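Local structure of ochratoxinase (Aspergillus niger, 4C65) at residues D43-K46 / K47-R50; G158-L161 / G162-V166; E275-E279 / K280-Y284; A344-L347 / Q348-V351. The protein releases C-terminal, preferably aromatic, amino acids as a zinc-dependent carboxypeptidase and degrades the mycotoxin ochratoxin A to ochratoxin alpha and phenylalanine. One frame throughout, in Å; residues are numbered along the deposited sequence.

Contact 1 of 4, residues D43-K46 / K47-R50; sequences DIPK and KYLR
Ile44, just before helix 46-51, touches Leu49 on its first turn: Ile44 CG2 lies 4.1 Å from Leu49 CG and is about equally close to Leu49 CD2, the two side chains crossing at roughly a right angle. That methyl is the branch set anti to the backbone N (chi1 -60°), which turns it to the helix while CG1 lies beside the N. Pro45, the N-cap residue that starts the helix, contributes both ring and carbonyl. Its CB and CG approach the CD2-CE2 part of the Tyr48 ring obliquely, CB 3.8 Å from CD2 of Tyr48, and its CD lies in the ring plane at the edge. Meanwhile Pro45 O receives the amide of Tyr48 at 3.1 Å (N-H...O 140°), a bond that reaches the oxygen from above the carbonyl plane. Lys46 then supplies the first i to i+4 bond, with Arg50 N 3.1 Å from Lys46 O. Its side chain bends at chi2 (-29°) and runs beside Leu49 in the same direction, so that Lys46 CD comes within 3.5 Å of Leu49 CD1. The guanidinium of Arg50 folds back over Lys46, whose CB sits against one face of it, offset toward the rim, with NH2 of Arg50 at 3.5 Å. Ile44 is buried, while the lysines, Leu49 and Arg50 are exposed. Ile44 and Tyr48 touch strands 7-15 and 26-31, Leu49 touches strand 7-15, and strand 34-38 receives Ile44, Pro45 and Tyr48 through Phe37 and Ala36; these strands probably belong to the smaller beta-sandwich domain.

Contact 2 of 4, residues G158-L161 / G162-V166; sequences GEVL and GSYGV
The ring of Tyr164 has CB of its neighbour Ser163 over the centre of one face, while Val160 approaches from one turn back, its CG1 4.2 Å from Tyr164 CD2 and its carbonyl oxygen lying obliquely to the ring. With CG anti to the carbonyl carbon (chi1 -60°), Tyr164 lays its ring back along the preceding turn. The contact forms the last turns of helix 157-164, the helix of a beta-alpha-beta unit between strands 142-144 and 179-181. Leu161 and Tyr164 both reach Ile181 on the second of these strands, and Leu86 of helix 83-87 touches Ser163 and Tyr164. Other subunits of the octamer also pack on this helix: Glu159 meets Pro171, Val160 Arg197 and Leu161 Pro169 of a second subunit, and Ser163 packs on Glu159 of a third.

Four successive i to i+4 backbone bonds hold the turns. Gly162 N lies 2.8 Å from Gly158 O, and Ser163 N is 3.1 Å from Glu159 O. The straightest of the four carbonyl approaches belongs to Tyr164 N, which reaches Val160 O at 2.9 Å in the carbonyl plane. At Gly165 the chain leaves helical angles. Its amide nevertheless closes the series: Gly165 N meets Leu161 O at 2.8 Å from above the carbonyl plane, with a C=O...N angle of only 124°.

Contact 3 of 4, residues E275-E279 / K280-Y284; sequences ELMKE and KGILY
The backbone from Met277 to Ile282 forms a Schellman motif, in which Ile282 N meets Met277 O at 2.8 Å, nearly straight (175°) and in the carbonyl plane, while Gly281, the C-prime residue with positive phi (69°), gives a weak bond from its N to Lys278 O at 3.4 Å. Just before it, Lys280 N gives the last regular i to i+4 bond of the two segments, to Leu276 O at 2.9 Å. This turn takes the chain from helix 271-280 into strand 283-285, the second half of a beta-alpha-beta unit in the TIM barrel, where the Tyr284 side chain stands about 7 Å (nearest atoms) from that of the zinc ligand His265.

Met277 carries most of the side-chain contact. Its chain bends at the sulfur (chi3 79°), bringing CE against the strand that follows, 3.9 Å from Ile282 CG2 and 3.7 Å from Tyr284 CD2. SD also approaches this ring obliquely, a Met-aromatic contact with SD 5.1 Å from the Tyr284 ring centroid. Thioether and ring pack between helix and strand, with Met277 and Ile282 both on Leu263 and Ile256, whereas the aliphatic part of Lys280 runs alongside Leu276.

Lys261 NZ bonds the carbonyls of Lys280 and Gly281. A water donates to both Met277 O and Ile282 O; Met277 O, with two donors, thus helps fix the reversal, while the side chains add apolar and Met-aromatic packing.

Contact 4 of 4, residues A344-L347 / Q348-V351; sequences ALEL and QFAV
Helix 344-354 of the barrel domain passes near the active site, and on its first turns the ring of Phe349 lies along Leu345, with Leu345 O over one face. That oxygen is 3.2 Å from Phe349 CD2, a close approach, and the same carbonyl accepts the backbone amide of Phe349 (Phe349 N to Leu345 O 3.0 Å). The two side chains point the same way, and Leu345 CB packs 3.9 Å from CE2 of the Phe349 ring. A chi1 of -60° places that ring beside the Leu345 side chain.

Glu346 comes to the ring from another direction. Its OE1 lies at the ring edge, near the plane, 4.1 Å from Phe349 CD2, and the carboxylate stands at 75° to the ring. Both oxygens are held beyond the helix: OE1 by Ser289 OG, OE2 by the amide of Arg288, at the start of helix 288-297. In this amidohydrolase fold that grip ties two helices that follow barrel strands, with the Glu346 side chain about 7 Å from that of the active-site Asp336. Ser289, Arg288 and Glu292 of helix 288-297 also touch the Phe349 ring or Leu345.

Gln348 runs extended beside Leu345, its OE1 3.8 Å from Leu345 CD2 and bonded to Gln406 NE2. On a different side, Leu347, Ala350 and Val351 pack on Ala361 of helix 358-365, and Ala350 N binds Glu346 O at 2.9 Å.

All four contacts are local, yet their chemistry follows their place. Contact 1 is a surface contact, its centre about 36 Å from the chain centre, mixing lysine and arginine with a few apolar groups; it joins a loop to the helix it starts. Contact 2 is buried, in part by neighbouring subunits, on the opposite side of the chain's centre, the two contact centres about 59 Å apart. Contacts 2 and 3 each belong to a beta-alpha-beta unit (142-144/157-164/179-181 and 262-263/271-280/283-285), whereas contact 4 stays within one helix. Contacts 3 and 4 are partly buried, nearest atoms about 8 Å apart: one relies on a methionine and a tyrosine, the other holds a buried carboxylate near the active site.

Contact 1 of 4, residues D43-K46 / K47-R50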
ATOM      1  N   ASP A  43      68.719 -15.224  -6.442  1.00 33.27           N
ATOM      2  CA  ASP A  43      68.591 -13.889  -7.007  1.00 33.28           C
ATOM      3  C   ASP A  43      67.811 -12.902  -6.159  1.00 32.22           C
ATOM      4  O   ASP A  43      67.482 -11.821  -6.636  1.00 32.39           O
ATOM      5  CB  ASP A  43      67.959 -13.967  -8.392  1.00 33.37           C
ATOM      6  CG  ASP A  43      68.864 -14.668  -9.412  1.00 34.84           C
ATOM      7  OD1 ASP A  43      70.093 -14.716  -9.245  1.00 36.92           O
ATOM      8  OD2 ASP A  43      68.323 -15.240 -10.376  1.00 35.16           O
ATOM      9  N   ILE A  44      67.512 -13.249  -4.912  1.00 31.14           N
ATOM     10  CA  ILE A  44      66.769 -12.339  -4.049  1.00 30.52           C
ATOM     11  C   ILE A  44      67.550 -11.037  -3.890  1.00 31.53           C
ATOM     12  O   ILE A  44      68.667 -11.066  -3.426  1.00 32.68           O
ATOM     13  CB  ILE A  44      66.535 -12.944  -2.648  1.00 30.44           C
ATOM     14  CG1 ILE A  44      65.743 -14.259  -2.732  1.00 29.20           C
ATOM     15  CG2 ILE A  44      65.759 -11.969  -1.756  1.00 30.34           C
ATOM     16  CD1 ILE A  44      65.928 -15.155  -1.529  1.00 29.48           C
ATOM     17  N   PRO A  45      66.960  -9.889  -4.267  1.00 31.39           N
ATOM     18  CA  PRO A  45      67.641  -8.622  -4.045  1.00 32.74           C
ATOM     19  C   PRO A  45      68.083  -8.490  -2.585  1.00 33.61           C
ATOM     20  O   PRO A  45      67.312  -8.788  -1.672  1.00 32.71           O
ATOM     21  CB  PRO A  45      66.578  -7.580  -4.391  1.00 32.56           C
ATOM     22  CG  PRO A  45      65.665  -8.270  -5.344  1.00 31.01           C
ATOM     23  CD  PRO A  45      65.630  -9.697  -4.889  1.00 30.09           C
ATOM     24  N   LYS A  46      69.324  -8.057  -2.380  1.00 35.08           N
ATOM     25  CA  LYS A  46      69.913  -8.040  -1.056  1.00 36.13           C
ATOM     26  C   LYS A  46      69.170  -7.131  -0.080  1.00 36.45           C
ATOM     27  O   LYS A  46      69.225  -7.357   1.133  1.00 36.84           O
ATOM     28  CB  LYS A  46      71.397  -7.617  -1.120  1.00 38.19           C
ATOM     29  CG  LYS A  46      72.381  -8.484  -1.868  1.00 38.39           C
ATOM     30  CD  LYS A  46      71.965  -9.925  -1.861  1.00 36.67           C
ATOM     31  CE  LYS A  46      72.908 -10.724  -2.766  1.00 36.96           C
ATOM     32  NZ  LYS A  46      73.474 -11.931  -2.120  1.00 37.09           N
ATOM     33  N   LYS A  47      68.488  -6.103  -0.590  1.00 36.43           N
ATOM     34  CA  LYS A  47      67.769  -5.176   0.293  1.00 36.79           C
ATOM     35  C   LYS A  47      66.686  -5.878   1.089  1.00 35.13           C
ATOM     36  O   LYS A  47      66.457  -5.538   2.242  1.00 35.71           O
ATOM     37  CB  LYS A  47      67.198  -3.988  -0.467  1.00 37.27           C
ATOM     38  CG  LYS A  47      66.216  -4.323  -1.558  1.00 35.53           C
ATOM     39  CD  LYS A  47      65.622  -3.052  -2.156  1.00 36.34           C
ATOM     40  CE  LYS A  47      64.897  -3.360  -3.465  1.00 35.08           C
ATOM     41  NZ  LYS A  47      63.892  -2.353  -3.870  1.00 35.31           N
ATOM     42  N   TYR A  48      66.072  -6.902   0.493  1.00 33.28           N
ATOM     43  CA  TYR A  48      65.057  -7.706   1.189  1.00 31.84           C
ATOM     44  C   TYR A  48      65.669  -8.696   2.182  1.00 32.37           C
ATOM     45  O   TYR A  48      65.099  -8.926   3.253  1.00 32.39           O
ATOM     46  CB  TYR A  48      64.161  -8.458   0.203  1.00 29.76           C
ATOM     47  CG  TYR A  48      63.445  -7.568  -0.777  1.00 29.29           C
ATOM     48  CD1 TYR A  48      62.661  -6.495  -0.334  1.00 29.72           C
ATOM     49  CD2 TYR A  48      63.557  -7.780  -2.140  1.00 28.77           C
ATOM     50  CE1 TYR A  48      62.012  -5.662  -1.231  1.00 29.68           C
ATOM     51  CE2 TYR A  48      62.897  -6.958  -3.046  1.00 28.81           C
ATOM     52  CZ  TYR A  48      62.136  -5.899  -2.586  1.00 29.16           C
ATOM     53  OH  TYR A  48      61.489  -5.096  -3.480  1.00 29.64           O
ATOM     54  N   LEU A  49      66.845  -9.241   1.859  1.00 33.22           N
ATOM     55  CA  LEU A  49      67.587 -10.096   2.787  1.00 34.06           C
ATOM     56  C   LEU A  49      67.926  -9.340   4.081  1.00 36.32           C
ATOM     57  O   LEU A  49      67.922  -9.931   5.169  1.00 36.80           O
ATOM     58  CB  LEU A  49      68.864 -10.621   2.139  1.00 34.90           C
ATOM     59  CG  LEU A  49      68.711 -11.632   0.998  1.00 33.61           C
ATOM     60  CD1 LEU A  49      70.046 -11.899   0.318  1.00 34.91           C
ATOM     61  CD2 LEU A  49      68.106 -12.934   1.492  1.00 32.41           C
ATOM     62  N   ARG A  50      68.203  -8.040   3.949  1.00 37.91           N
ATOM     63  CA  ARG A  50      68.482  -7.134   5.077  1.00 40.30           C
ATOM     64  C   ARG A  50      67.237  -6.778   5.888  1.00 40.53           C
ATOM     65  O   ARG A  50      67.265  -6.799   7.120  1.00 41.95           O
ATOM     66  CB  ARG A  50      69.077  -5.822   4.546  1.00 41.65           C
ATOM     67  CG  ARG A  50      70.562  -5.860   4.446  1.00 43.42           C
ATOM     68  CD  ARG A  50      70.921  -4.779   3.470  1.00 44.33           C
ATOM     69  NE  ARG A  50      72.029  -5.158   2.606  1.00 44.86           N
ATOM     70  CZ  ARG A  50      72.146  -4.840   1.312  1.00 44.54           C
ATOM     71  NH1 ARG A  50      71.225  -4.126   0.671  1.00 43.90           N
ATOM     72  NH2 ARG A  50      73.229  -5.236   0.656  1.00 45.21           N
TER

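Contact 2 of 4, residues G158-L161 / G162-V166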
ATOM      1  N   GLY A 158       2.897 -13.155  -6.140  1.00 18.64           N
ATOM      2  CA  GLY A 158       2.904 -11.908  -5.361  1.00 18.71           C
ATOM      3  C   GLY A 158       3.912 -11.909  -4.216  1.00 18.41           C
ATOM      4  O   GLY A 158       4.580 -10.896  -3.961  1.00 17.94           O
ATOM      5  N   GLU A 159       4.066 -13.060  -3.569  1.00 18.62           N
ATOM      6  CA  GLU A 159       5.062 -13.224  -2.514  1.00 18.46           C
ATOM      7  C   GLU A 159       6.469 -13.074  -3.054  1.00 17.55           C
ATOM      8  O   GLU A 159       7.301 -12.406  -2.440  1.00 17.55           O
ATOM      9  CB  GLU A 159       4.918 -14.588  -1.829  1.00 19.04           C
ATOM     10  CG  GLU A 159       3.714 -14.701  -0.894  1.00 19.69           C
ATOM     11  CD  GLU A 159       2.357 -14.750  -1.603  1.00 20.67           C
ATOM     12  OE1 GLU A 159       2.324 -14.873  -2.849  1.00 20.58           O
ATOM     13  OE2 GLU A 159       1.304 -14.721  -0.894  1.00 21.55           O
ATOM     14  N   VAL A 160       6.745 -13.708  -4.187  1.00 17.11           N
ATOM     15  CA  VAL A 160       8.095 -13.670  -4.774  1.00 16.64           C
ATOM     16  C   VAL A 160       8.452 -12.268  -5.301  1.00 16.22           C
ATOM     17  O   VAL A 160       9.489 -11.747  -4.961  1.00 15.67           O
ATOM     18  CB  VAL A 160       8.282 -14.719  -5.878  1.00 16.69           C
ATOM     19  CG1 VAL A 160       9.672 -14.620  -6.479  1.00 16.17           C
ATOM     20  CG2 VAL A 160       8.034 -16.110  -5.304  1.00 17.05           C
ATOM     21  N   LEU A 161       7.557 -11.639  -6.047  1.00 16.56           N
ATOM     22  CA  LEU A 161       7.808 -10.303  -6.514  1.00 16.63           C
ATOM     23  C   LEU A 161       7.699  -9.213  -5.453  1.00 16.11           C
ATOM     24  O   LEU A 161       8.360  -8.177  -5.575  1.00 15.98           O
ATOM     25  CB  LEU A 161       6.926  -9.967  -7.699  1.00 17.70           C
ATOM     26  CG  LEU A 161       7.575 -10.359  -9.025  1.00 18.22           C
ATOM     27  CD1 LEU A 161       7.320 -11.823  -9.375  1.00 19.07           C
ATOM     28  CD2 LEU A 161       7.005  -9.469 -10.108  1.00 18.91           C
ATOM     29  N   GLY A 162       6.926  -9.445  -4.395  1.00 16.01           N
ATOM     30  CA  GLY A 162       6.928  -8.559  -3.241  1.00 15.68           C
ATOM     31  C   GLY A 162       8.267  -8.584  -2.544  1.00 15.22           C
ATOM     32  O   GLY A 162       8.756  -7.548  -2.126  1.00 15.12           O
ATOM     33  N   SER A 163       8.852  -9.767  -2.417  1.00 15.24           N
ATOM     34  CA  SER A 163      10.188  -9.910  -1.851  1.00 15.03           C
ATOM     35  C   SER A 163      11.312  -9.386  -2.766  1.00 15.30           C
ATOM     36  O   SER A 163      12.190  -8.676  -2.313  1.00 15.11           O
ATOM     37  CB  SER A 163      10.478 -11.365  -1.512  1.00 15.11           C
ATOM     38  OG  SER A 163       9.744 -11.801  -0.383  1.00 15.41           O
ATOM     39  N   TYR A 164      11.296  -9.734  -4.045  1.00 16.04           N
ATOM     40  CA  TYR A 164      12.475  -9.551  -4.889  1.00 16.27           C
ATOM     41  C   TYR A 164      12.314  -8.645  -6.077  1.00 16.24           C
ATOM     42  O   TYR A 164      13.265  -8.438  -6.810  1.00 16.16           O
ATOM     43  CB  TYR A 164      12.953 -10.912  -5.367  1.00 17.06           C
ATOM     44  CG  TYR A 164      13.325 -11.850  -4.253  1.00 18.06           C
ATOM     45  CD1 TYR A 164      14.058 -11.418  -3.175  1.00 18.62           C
ATOM     46  CD2 TYR A 164      12.971 -13.188  -4.294  1.00 19.35           C
ATOM     47  CE1 TYR A 164      14.433 -12.294  -2.160  1.00 20.22           C
ATOM     48  CE2 TYR A 164      13.318 -14.075  -3.274  1.00 20.28           C
ATOM     49  CZ  TYR A 164      14.063 -13.625  -2.217  1.00 20.68           C
ATOM     50  OH  TYR A 164      14.424 -14.466  -1.195  1.00 22.60           O
ATOM     51  N   GLY A 165      11.116  -8.123  -6.293  1.00 16.72           N
ATOM     52  CA  GLY A 165      10.848  -7.249  -7.428  1.00 17.01           C
ATOM     53  C   GLY A 165      11.490  -5.903  -7.210  1.00 17.04           C
ATOM     54  O   GLY A 165      11.925  -5.591  -6.100  1.00 17.48           O
ATOM     55  N   VAL A 166      11.505  -5.094  -8.257  1.00 17.21           N
ATOM     56  CA  VAL A 166      12.143  -3.778  -8.220  1.00 17.44           C
ATOM     57  C   VAL A 166      11.114  -2.650  -8.232  1.00 18.42           C
ATOM     58  O   VAL A 166      11.475  -1.482  -8.397  1.00 18.07           O
ATOM     59  CB  VAL A 166      13.160  -3.582  -9.374  1.00 17.04           C
ATOM     60  CG1 VAL A 166      14.205  -4.687  -9.353  1.00 16.60           C
ATOM     61  CG2 VAL A 166      12.470  -3.507 -10.745  1.00 17.75           C
TER

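Contact 3 of 4, residues E275-E279 / K280-Y284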
ATOM      1  N   GLU A 275      34.511 -20.799 -30.658  1.00 30.30           N
ATOM      2  CA  GLU A 275      35.127 -19.777 -31.501  1.00 31.70           C
ATOM      3  C   GLU A 275      34.672 -18.374 -31.133  1.00 30.64           C
ATOM      4  O   GLU A 275      35.496 -17.465 -31.033  1.00 30.04           O
ATOM      5  CB  GLU A 275      34.829 -20.039 -32.988  1.00 34.84           C
ATOM      6  CG  GLU A 275      35.572 -21.247 -33.532  1.00 37.18           C
ATOM      7  CD  GLU A 275      37.035 -21.243 -33.110  1.00 38.55           C
ATOM      8  OE1 GLU A 275      37.710 -20.216 -33.362  1.00 38.98           O
ATOM      9  OE2 GLU A 275      37.502 -22.242 -32.490  1.00 40.38           O
ATOM     10  N   LEU A 276      33.364 -18.197 -30.938  1.00 29.97           N
ATOM     11  CA  LEU A 276      32.835 -16.912 -30.517  1.00 29.40           C
ATOM     12  C   LEU A 276      33.433 -16.467 -29.192  1.00 27.97           C
ATOM     13  O   LEU A 276      33.743 -15.277 -29.016  1.00 28.59           O
ATOM     14  CB  LEU A 276      31.300 -16.926 -30.393  1.00 29.49           C
ATOM     15  CG  LEU A 276      30.521 -16.683 -31.681  1.00 31.30           C
ATOM     16  CD1 LEU A 276      29.030 -16.932 -31.451  1.00 31.62           C
ATOM     17  CD2 LEU A 276      30.729 -15.270 -32.199  1.00 31.45           C
ATOM     18  N   MET A 277      33.560 -17.392 -28.253  1.00 26.52           N
ATOM     19  CA  MET A 277      34.054 -17.044 -26.928  1.00 25.05           C
ATOM     20  C   MET A 277      35.527 -16.646 -26.968  1.00 25.83           C
ATOM     21  O   MET A 277      35.962 -15.763 -26.225  1.00 24.67           O
ATOM     22  CB  MET A 277      33.834 -18.200 -25.959  1.00 23.85           C
ATOM     23  CG  MET A 277      32.369 -18.407 -25.579  1.00 22.78           C
ATOM     24  SD  MET A 277      32.148 -19.824 -24.497  1.00 21.40           S
ATOM     25  CE  MET A 277      32.650 -19.109 -22.923  1.00 20.31           C
ATOM     26  N   LYS A 278      36.291 -17.305 -27.840  1.00 27.87           N
ATOM     27  CA  LYS A 278      37.691 -16.938 -28.072  1.00 28.57           C
ATOM     28  C   LYS A 278      37.793 -15.574 -28.715  1.00 29.48           C
ATOM     29  O   LYS A 278      38.559 -14.739 -28.264  1.00 29.25           O
ATOM     30  CB  LYS A 278      38.367 -17.956 -28.972  1.00 30.15           C
ATOM     31  CG  LYS A 278      38.818 -19.203 -28.234  1.00 30.27           C
ATOM     32  CD  LYS A 278      39.831 -19.978 -29.044  1.00 32.16           C
ATOM     33  CE  LYS A 278      39.165 -20.751 -30.168  1.00 34.18           C
ATOM     34  NZ  LYS A 278      40.167 -21.140 -31.217  1.00 36.59           N
ATOM     35  N   GLU A 279      37.000 -15.369 -29.762  1.00 31.09           N
ATOM     36  CA  GLU A 279      36.943 -14.131 -30.539  1.00 32.13           C
ATOM     37  C   GLU A 279      36.642 -12.936 -29.652  1.00 30.15           C
ATOM     38  O   GLU A 279      37.299 -11.916 -29.731  1.00 29.04           O
ATOM     39  CB  GLU A 279      35.836 -14.250 -31.604  1.00 34.82           C
ATOM     40  CG  GLU A 279      36.251 -14.360 -33.052  1.00 38.40           C
ATOM     41  CD  GLU A 279      35.046 -14.792 -33.901  1.00 41.73           C
ATOM     42  OE1 GLU A 279      34.017 -14.064 -33.761  1.00 42.29           O
ATOM     43  OE2 GLU A 279      35.098 -15.828 -34.653  1.00 43.83           O
ATOM     44  N   LYS A 280      35.657 -13.084 -28.785  1.00 29.20           N
ATOM     45  CA  LYS A 280      35.185 -11.972 -27.960  1.00 28.10           C
ATOM     46  C   LYS A 280      35.756 -11.939 -26.550  1.00 24.72           C
ATOM     47  O   LYS A 280      35.438 -11.038 -25.782  1.00 24.03           O
ATOM     48  CB  LYS A 280      33.669 -12.028 -27.893  1.00 29.77           C
ATOM     49  CG  LYS A 280      32.981 -11.802 -29.235  1.00 32.86           C
ATOM     50  CD  LYS A 280      31.483 -12.024 -29.084  1.00 34.36           C
ATOM     51  CE  LYS A 280      30.733 -11.662 -30.348  1.00 37.13           C
ATOM     52  NZ  LYS A 280      30.788 -10.224 -30.688  1.00 39.05           N
ATOM     53  N   GLY A 281      36.590 -12.909 -26.194  1.00 23.21           N
ATOM     54  CA  GLY A 281      37.239 -12.912 -24.884  1.00 21.29           C
ATOM     55  C   GLY A 281      36.244 -13.176 -23.769  1.00 19.62           C
ATOM     56  O   GLY A 281      36.187 -12.441 -22.792  1.00 18.17           O
ATOM     57  N   ILE A 282      35.466 -14.236 -23.934  1.00 19.06           N
ATOM     58  CA  ILE A 282      34.445 -14.588 -22.985  1.00 18.03           C
ATOM     59  C   ILE A 282      34.917 -15.767 -22.153  1.00 17.17           C
ATOM     60  O   ILE A 282      35.391 -16.757 -22.688  1.00 17.33           O
ATOM     61  CB  ILE A 282      33.135 -14.934 -23.689  1.00 18.57           C
ATOM     62  CG1 ILE A 282      32.720 -13.774 -24.612  1.00 19.13           C
ATOM     63  CG2 ILE A 282      32.034 -15.234 -22.660  1.00 17.92           C
ATOM     64  CD1 ILE A 282      31.496 -14.043 -25.472  1.00 19.73           C
ATOM     65  N   LEU A 283      34.756 -15.650 -20.833  1.00 15.91           N
ATOM     66  CA  LEU A 283      35.246 -16.653 -19.913  1.00 15.32           C
ATOM     67  C   LEU A 283      34.272 -17.825 -19.819  1.00 15.25           C
ATOM     68  O   LEU A 283      33.054 -17.619 -19.792  1.00 15.09           O
ATOM     69  CB  LEU A 283      35.459 -16.051 -18.536  1.00 14.51           C
ATOM     70  CG  LEU A 283      36.170 -16.927 -17.504  1.00 14.51           C
ATOM     71  CD1 LEU A 283      37.609 -17.194 -17.926  1.00 15.30           C
ATOM     72  CD2 LEU A 283      36.153 -16.226 -16.174  1.00 13.92           C
ATOM     73  N   TYR A 284      34.831 -19.048 -19.756  1.00 15.28           N
ATOM     74  CA  TYR A 284      34.075 -20.283 -19.636  1.00 15.61           C
ATOM     75  C   TYR A 284      34.238 -20.828 -18.219  1.00 15.30           C
ATOM     76  O   TYR A 284      35.349 -21.163 -17.805  1.00 15.14           O
ATOM     77  CB  TYR A 284      34.595 -21.309 -20.635  1.00 16.57           C
ATOM     78  CG  TYR A 284      33.707 -22.525 -20.928  1.00 17.24           C
ATOM     79  CD1 TYR A 284      33.489 -23.512 -19.981  1.00 17.28           C
ATOM     80  CD2 TYR A 284      33.154 -22.712 -22.194  1.00 18.01           C
ATOM     81  CE1 TYR A 284      32.720 -24.637 -20.272  1.00 18.15           C
ATOM     82  CE2 TYR A 284      32.379 -23.822 -22.498  1.00 18.79           C
ATOM     83  CZ  TYR A 284      32.162 -24.788 -21.539  1.00 18.93           C
ATOM     84  OH  TYR A 284      31.390 -25.892 -21.841  1.00 19.92           O
TER
HETATM   85  O   HOH W   1      37.876 -17.237 -24.200  1.00  9.19           O

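Contact 4 of 4, residues A344-L347 / Q348-V351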
ATOM      1  N   ALA A 344      37.635 -27.743  -4.067  1.00 21.02           N
ATOM      2  CA  ALA A 344      38.829 -28.444  -4.561  1.00 21.51           C
ATOM      3  C   ALA A 344      38.488 -29.530  -5.575  1.00 22.19           C
ATOM      4  O   ALA A 344      39.269 -29.796  -6.484  1.00 22.95           O
ATOM      5  CB  ALA A 344      39.612 -29.036  -3.395  1.00 22.23           C
ATOM      6  N   LEU A 345      37.316 -30.138  -5.434  1.00 22.46           N
ATOM      7  CA  LEU A 345      36.832 -31.119  -6.396  1.00 23.12           C
ATOM      8  C   LEU A 345      36.812 -30.603  -7.836  1.00 22.17           C
ATOM      9  O   LEU A 345      36.946 -31.384  -8.788  1.00 22.77           O
ATOM     10  CB  LEU A 345      35.413 -31.550  -6.049  1.00 23.78           C
ATOM     11  CG  LEU A 345      35.148 -32.659  -5.037  1.00 25.38           C
ATOM     12  CD1 LEU A 345      33.692 -33.097  -5.115  1.00 26.15           C
ATOM     13  CD2 LEU A 345      36.022 -33.872  -5.295  1.00 26.94           C
ATOM     14  N   GLU A 346      36.565 -29.315  -8.003  1.00 20.40           N
ATOM     15  CA  GLU A 346      36.453 -28.758  -9.335  1.00 19.85           C
ATOM     16  C   GLU A 346      37.792 -28.857 -10.072  1.00 20.08           C
ATOM     17  O   GLU A 346      37.818 -29.001 -11.311  1.00 20.41           O
ATOM     18  CB  GLU A 346      35.970 -27.310  -9.274  1.00 18.52           C
ATOM     19  CG  GLU A 346      35.515 -26.745 -10.606  1.00 18.14           C
ATOM     20  CD  GLU A 346      34.302 -27.465 -11.179  1.00 18.68           C
ATOM     21  OE1 GLU A 346      33.562 -28.122 -10.427  1.00 18.82           O
ATOM     22  OE2 GLU A 346      34.093 -27.345 -12.405  1.00 18.81           O
ATOM     23  N   LEU A 347      38.892 -28.768  -9.321  1.00 19.79           N
ATOM     24  CA  LEU A 347      40.218 -28.940  -9.919  1.00 20.21           C
ATOM     25  C   LEU A 347      40.381 -30.378 -10.408  1.00 21.22           C
ATOM     26  O   LEU A 347      40.889 -30.606 -11.503  1.00 21.79           O
ATOM     27  CB  LEU A 347      41.327 -28.575  -8.928  1.00 20.13           C
ATOM     28  CG  LEU A 347      41.511 -27.076  -8.686  1.00 19.09           C
ATOM     29  CD1 LEU A 347      41.924 -26.832  -7.256  1.00 19.02           C
ATOM     30  CD2 LEU A 347      42.528 -26.464  -9.626  1.00 19.08           C
ATOM     31  N   GLN A 348      39.956 -31.324  -9.587  1.00 21.59           N
ATOM     32  CA  GLN A 348      39.956 -32.723  -9.963  1.00 23.06           C
ATOM     33  C   GLN A 348      39.182 -32.954 -11.265  1.00 23.19           C
ATOM     34  O   GLN A 348      39.667 -33.612 -12.168  1.00 23.93           O
ATOM     35  CB  GLN A 348      39.346 -33.552  -8.849  1.00 24.00           C
ATOM     36  CG  GLN A 348      39.176 -34.998  -9.225  1.00 25.97           C
ATOM     37  CD  GLN A 348      38.713 -35.862  -8.072  1.00 27.14           C
ATOM     38  OE1 GLN A 348      39.001 -35.608  -6.903  1.00 26.90           O
ATOM     39  NE2 GLN A 348      38.066 -36.959  -8.414  1.00 28.78           N
ATOM     40  N   PHE A 349      38.007 -32.339 -11.377  1.00 22.06           N
ATOM     41  CA  PHE A 349      37.195 -32.523 -12.555  1.00 22.26           C
ATOM     42  C   PHE A 349      37.769 -31.830 -13.763  1.00 21.83           C
ATOM     43  O   PHE A 349      37.627 -32.333 -14.866  1.00 22.63           O
ATOM     44  CB  PHE A 349      35.743 -32.084 -12.310  1.00 21.67           C
ATOM     45  CG  PHE A 349      35.050 -32.851 -11.209  1.00 22.13           C
ATOM     46  CD1 PHE A 349      35.161 -34.225 -11.125  1.00 23.60           C
ATOM     47  CD2 PHE A 349      34.257 -32.184 -10.274  1.00 21.22           C
ATOM     48  CE1 PHE A 349      34.516 -34.922 -10.125  1.00 24.29           C
ATOM     49  CE2 PHE A 349      33.619 -32.875  -9.262  1.00 21.82           C
ATOM     50  CZ  PHE A 349      33.745 -34.245  -9.193  1.00 23.41           C
ATOM     51  N   ALA A 350      38.430 -30.694 -13.568  1.00 20.77           N
ATOM     52  CA  ALA A 350      39.131 -30.034 -14.665  1.00 20.65           C
ATOM     53  C   ALA A 350      40.148 -30.975 -15.328  1.00 22.20           C
ATOM     54  O   ALA A 350      40.271 -31.017 -16.560  1.00 22.75           O
ATOM     55  CB  ALA A 350      39.822 -28.793 -14.166  1.00 19.47           C
ATOM     56  N   VAL A 351      40.847 -31.758 -14.506  1.00 22.97           N
ATOM     57  CA  VAL A 351      41.814 -32.718 -15.004  1.00 24.53           C
ATOM     58  C   VAL A 351      41.120 -33.975 -15.522  1.00 26.15           C
ATOM     59  O   VAL A 351      41.268 -34.334 -16.685  1.00 26.94           O
ATOM     60  CB  VAL A 351      42.853 -33.098 -13.910  1.00 24.85           C
ATOM     61  CG1 VAL A 351      43.780 -34.213 -14.379  1.00 26.43           C
ATOM     62  CG2 VAL A 351      43.652 -31.868 -13.491  1.00 23.61           C
TER